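Uncharacterized ATP-binding protein MJ1010 (Methanocaldococcus jannaschii DSM 2661, PDB 3BJO) is of unknown function but possibly binds ATP, and is seen here as its C-terminal domain alone, a member of the helix-turn-helix clan. Local coordinates at residues 54-58 with 90-96; 46-51 with 69-73. All coordinates share one frame; numbering follows the deposited sequence.

In the fold
Interaction 2 (46-51 with 69-73) lies in the core: six of its seven touching residues are buried, and it joins helices 44-52 and 67-75 by aliphatic packing without a hydrogen bond across the pair. Interaction 1 (54-58 with 90-96) is partly buried, and it combines an aromatic cluster of exposed and partly exposed residues with one indole-to-carbonyl hydrogen bond. It ties the loop after helix 44-52 to the end of strand 87-90 and the start of helix 93-102. The contact centres are about 13 Å apart, and 46-51 leads almost directly into 54-58. L79 of strand 79-82 is shared, touching F54 in interaction 1 and both L51 and L73 in interaction 2.

Interaction 1 (54-58 with 90-96); sequences FKGKY and PQSFLVW
Y58 is the hub of this contact, presenting a ring face to P90, a ring edge to W96 and its hydroxyl end to F93. Its CG stands anti to the backbone N (chi1 -172°), which carries the ring across the face of the W96 indole toward the start of helix 93-102. The Y58 ring meets W96 edge-to-face: CD1 of Y58 points onto the indole face, 3.5 Å from CD2 of W96, and the planes stand at 83°. P90 comes over one face of the tyrosine, where its CD forms a CH-pi contact 4.0 Å from the ring centroid and close to the ring normal. With F93 the geometry is different. The two planes are nearly parallel, but a centroid separation of 5.2 Å shows them slid apart with little overlap, and the hydroxyl OH of Y58 lies over the rim of the F93 face.

The same indole that receives Y58 on its face uses its edge for the hydrogen bond of the contact. NE1 of W96 donates to O of F54 at 2.7 Å, in the carbonyl plane; the bond is short but bent, with an N-H...O angle of 140°. It links the indole to the loop backbone, with the carbonyl oxygen tilted from the indole plane. On the inner side, CD1 of the F54 ring packs on CD of P90 at 3.7 Å, so this proline carbon lies between two aromatic side chains.

S92 is the N-cap of the helix bearing F93 and W96: its OG accepts from N of V95 and, weakly, from N of L94. K100, farther along helix 93-102, makes a cation-pi contact with W96. F54 continues inward onto L79 and L88 of the antiparallel sheet, while L94 and V95 turn to helix 3-24.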
# COMPACT_ATOMS: atom_id res chain seq x y z
N PHE A 54 -3.56 7.61 -2.42
CA PHE A 54 -2.18 7.94 -2.72
C PHE A 54 -1.98 8.21 -4.22
O PHE A 54 -0.86 8.50 -4.66
CB PHE A 54 -1.29 6.76 -2.30
CG PHE A 54 -1.17 6.61 -0.79
CD1 PHE A 54 -0.14 7.26 -0.09
CD2 PHE A 54 -2.11 5.89 -0.06
CE1 PHE A 54 -0.04 7.17 1.34
CE2 PHE A 54 -2.01 5.77 1.36
CZ PHE A 54 -0.97 6.40 2.05
N LYS A 55 -3.05 8.15 -5.01
CA LYS A 55 -2.91 8.41 -6.46
C LYS A 55 -2.56 9.86 -6.72
O LYS A 55 -1.76 10.15 -7.60
CB LYS A 55 -4.15 7.99 -7.25
CG LYS A 55 -4.19 6.46 -7.54
CD LYS A 55 -5.54 6.04 -8.05
CE LYS A 55 -5.70 6.47 -9.50
NZ LYS A 55 -7.11 6.41 -9.92
N GLY A 56 -3.10 10.78 -5.94
CA GLY A 56 -2.77 12.16 -6.16
C GLY A 56 -1.91 12.83 -5.09
O GLY A 56 -1.74 14.05 -5.15
N LYS A 57 -1.39 12.08 -4.13
CA LYS A 57 -0.65 12.68 -3.03
C LYS A 57 0.23 11.67 -2.35
O LYS A 57 -0.24 10.58 -2.02
CB LYS A 57 -1.60 13.28 -2.01
CG LYS A 57 -1.00 14.44 -1.27
CD LYS A 57 -1.91 14.81 -0.10
CE LYS A 57 -1.43 16.08 0.60
NZ LYS A 57 0.05 16.13 0.81
N TYR A 58 1.51 12.01 -2.14
CA TYR A 58 2.47 11.03 -1.65
C TYR A 58 2.22 10.72 -0.19
O TYR A 58 2.39 9.59 0.24
CB TYR A 58 3.93 11.51 -1.86
CG TYR A 58 5.01 10.48 -1.56
CD1 TYR A 58 5.21 9.40 -2.38
CD2 TYR A 58 5.88 10.65 -0.48
CE1 TYR A 58 6.25 8.45 -2.13
CE2 TYR A 58 6.93 9.72 -0.21
CZ TYR A 58 7.09 8.62 -1.05
OH TYR A 58 8.10 7.68 -0.80
N PRO A 90 3.85 5.72 0.92
CA PRO A 90 4.28 4.43 0.35
C PRO A 90 5.70 4.07 0.84
O PRO A 90 6.47 4.97 1.16
CB PRO A 90 4.28 4.68 -1.17
CG PRO A 90 3.35 5.84 -1.37
CD PRO A 90 3.55 6.72 -0.13
N GLN A 91 6.02 2.78 0.93
CA GLN A 91 7.32 2.40 1.50
C GLN A 91 8.46 2.74 0.60
O GLN A 91 9.59 2.76 1.05
CB GLN A 91 7.40 0.94 1.90
CG GLN A 91 6.77 0.71 3.23
CD GLN A 91 7.38 -0.43 3.98
OE1 GLN A 91 8.39 -1.01 3.53
NE2 GLN A 91 6.77 -0.77 5.14
N SER A 92 8.17 3.02 -0.66
CA SER A 92 9.20 3.49 -1.62
C SER A 92 8.50 4.17 -2.77
O SER A 92 7.27 4.09 -2.85
CB SER A 92 10.09 2.35 -2.11
OG SER A 92 9.45 1.64 -3.15
N PHE A 93 9.25 4.87 -3.63
CA PHE A 93 8.63 5.52 -4.79
C PHE A 93 8.19 4.47 -5.82
O PHE A 93 7.34 4.77 -6.69
CB PHE A 93 9.55 6.55 -5.47
CG PHE A 93 10.06 7.65 -4.56
CD1 PHE A 93 9.23 8.72 -4.17
CD2 PHE A 93 11.40 7.63 -4.11
CE1 PHE A 93 9.71 9.76 -3.34
CE2 PHE A 93 11.90 8.69 -3.26
CZ PHE A 93 11.04 9.74 -2.89
N LEU A 94 8.78 3.27 -5.75
CA LEU A 94 8.34 2.14 -6.61
C LEU A 94 6.93 1.75 -6.22
O LEU A 94 6.10 1.47 -7.09
CB LEU A 94 9.25 0.90 -6.46
CG LEU A 94 10.78 1.02 -6.67
CD1 LEU A 94 11.53 -0.30 -6.33
CD2 LEU A 94 11.08 1.41 -8.14
N VAL A 95 6.67 1.69 -4.90
CA VAL A 95 5.34 1.39 -4.40
C VAL A 95 4.40 2.50 -4.87
O VAL A 95 3.34 2.19 -5.39
CB VAL A 95 5.30 1.19 -2.84
CG1 VAL A 95 3.85 0.99 -2.41
CG2 VAL A 95 6.19 -0.06 -2.38
N TRP A 96 4.77 3.77 -4.68
CA TRP A 96 3.93 4.88 -5.16
C TRP A 96 3.56 4.78 -6.64
O TRP A 96 2.38 4.87 -7.03
CB TRP A 96 4.58 6.24 -4.88
CG TRP A 96 3.63 7.41 -4.95
CD1 TRP A 96 2.34 7.47 -4.47
CD2 TRP A 96 3.90 8.70 -5.51
NE1 TRP A 96 1.79 8.72 -4.71
CE2 TRP A 96 2.72 9.49 -5.35
CE3 TRP A 96 5.03 9.26 -6.14
CZ2 TRP A 96 2.64 10.83 -5.78
CZ3 TRP A 96 4.94 10.58 -6.60
CH2 TRP A 96 3.75 11.35 -6.42

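Interaction 2 (46-51 with 69-73)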
# COMPACT_ATOMS: atom_id res chain seq x y z
N ASP A 46 -11.93 -1.99 1.07
CA ASP A 46 -11.44 -0.99 2.03
C ASP A 46 -9.96 -0.67 1.74
O ASP A 46 -9.48 0.49 1.86
CB ASP A 46 -11.52 -1.54 3.49
CG ASP A 46 -12.95 -2.02 3.91
OD1 ASP A 46 -13.94 -1.46 3.36
OD2 ASP A 46 -13.04 -2.98 4.77
N ILE A 47 -9.24 -1.72 1.39
CA ILE A 47 -7.82 -1.62 1.09
C ILE A 47 -7.59 -0.76 -0.18
O ILE A 47 -6.72 0.14 -0.19
CB ILE A 47 -7.23 -3.06 0.96
CG1 ILE A 47 -7.10 -3.68 2.36
CG2 ILE A 47 -5.83 -3.01 0.26
CD1 ILE A 47 -7.13 -5.22 2.44
N ILE A 48 -8.36 -1.05 -1.24
CA ILE A 48 -8.34 -0.30 -2.52
C ILE A 48 -8.69 1.15 -2.26
O ILE A 48 -8.01 2.05 -2.72
CB ILE A 48 -9.34 -0.92 -3.52
CG1 ILE A 48 -8.99 -2.40 -3.84
CG2 ILE A 48 -9.58 -0.02 -4.76
CD1 ILE A 48 -8.06 -2.64 -5.03
N ASN A 49 -9.75 1.39 -1.52
CA ASN A 49 -10.10 2.77 -1.17
C ASN A 49 -8.97 3.56 -0.49
O ASN A 49 -8.74 4.69 -0.86
CB ASN A 49 -11.44 2.82 -0.38
CG ASN A 49 -12.63 2.51 -1.29
OD1 ASN A 49 -12.48 2.41 -2.51
ND2 ASN A 49 -13.81 2.37 -0.71
N ALA A 50 -8.24 2.94 0.45
CA ALA A 50 -7.19 3.65 1.14
C ALA A 50 -6.04 3.93 0.18
O ALA A 50 -5.46 5.03 0.16
CB ALA A 50 -6.67 2.78 2.32
N LEU A 51 -5.68 2.93 -0.60
CA LEU A 51 -4.53 3.07 -1.51
C LEU A 51 -4.81 4.09 -2.62
O LEU A 51 -3.92 4.78 -3.10
CB LEU A 51 -4.19 1.71 -2.12
CG LEU A 51 -3.46 0.77 -1.15
CD1 LEU A 51 -3.23 -0.63 -1.83
CD2 LEU A 51 -2.12 1.33 -0.70
N VAL A 69 -7.12 -1.08 8.57
CA VAL A 69 -6.69 -1.06 7.16
C VAL A 69 -5.23 -0.59 7.02
O VAL A 69 -4.42 -1.27 6.39
CB VAL A 69 -7.61 -0.20 6.26
CG1 VAL A 69 -7.00 -0.13 4.81
CG2 VAL A 69 -9.02 -0.74 6.25
N TYR A 70 -4.87 0.54 7.63
CA TYR A 70 -3.49 0.96 7.43
C TYR A 70 -2.47 0.10 8.20
O TYR A 70 -1.32 -0.03 7.76
CB TYR A 70 -3.29 2.49 7.59
CG TYR A 70 -3.39 3.07 9.00
CD1 TYR A 70 -4.47 3.92 9.36
CD2 TYR A 70 -2.41 2.82 9.93
CE1 TYR A 70 -4.54 4.49 10.66
CE2 TYR A 70 -2.46 3.36 11.21
CZ TYR A 70 -3.52 4.18 11.57
OH TYR A 70 -3.54 4.65 12.83
N VAL A 71 -2.85 -0.45 9.36
CA VAL A 71 -1.97 -1.42 10.06
C VAL A 71 -1.66 -2.63 9.15
O VAL A 71 -0.51 -3.08 9.07
CB VAL A 71 -2.56 -1.89 11.38
CG1 VAL A 71 -1.87 -3.21 11.87
CG2 VAL A 71 -2.39 -0.79 12.43
N TYR A 72 -2.68 -3.14 8.46
CA TYR A 72 -2.46 -4.25 7.51
C TYR A 72 -1.47 -3.80 6.43
O TYR A 72 -0.55 -4.53 6.11
CB TYR A 72 -3.82 -4.71 6.91
CG TYR A 72 -3.73 -5.82 5.87
CD1 TYR A 72 -3.49 -7.14 6.24
CD2 TYR A 72 -3.85 -5.54 4.52
CE1 TYR A 72 -3.39 -8.17 5.26
CE2 TYR A 72 -3.75 -6.55 3.54
CZ TYR A 72 -3.52 -7.85 3.94
OH TYR A 72 -3.40 -8.80 2.97
N LEU A 73 -1.66 -2.59 5.89
CA LEU A 73 -0.86 -2.12 4.75
C LEU A 73 0.60 -1.82 5.16
O LEU A 73 1.51 -1.92 4.36
CB LEU A 73 -1.49 -0.86 4.15
CG LEU A 73 -2.83 -1.04 3.40
CD1 LEU A 73 -3.47 0.33 3.08
CD2 LEU A 73 -2.57 -1.76 2.10
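V69 holds CG1 anti to the backbone N (chi1 175°), which directs that methyl at A50 of helix 44-52, while L73 sets CG anti to its carbonyl carbon (chi1 -70°) and sends both methyls to I47, A50 and L51. The motif is a near-perpendicular helix-helix packing (crossing angle of the short segments -81°, axes 10.2 Å apart) within a domain assigned to the helix-turn-helix clan; strand 60-61 lies between the two helices in the chain. A50 faces the partner helix directly, and its CB rests 3.8 Å from CG1 of V69. The other valine branch is used separately: CG2 meets CB of D46 at 3.8 Å, the aliphatic part of a residue whose carboxylate forms a salt bridge with R43. I47 divides its branches likewise, CG2 packing on CD2 of L73 at 3.9 Å as CD1 reaches the ring of Y72. F22 of helix 3-24 also touches I47 and L73, extending the apolar layer to a third helix. L51 closes the row at its C-terminal end, where its CD2 lies 4.1 Å from CD1 of L73.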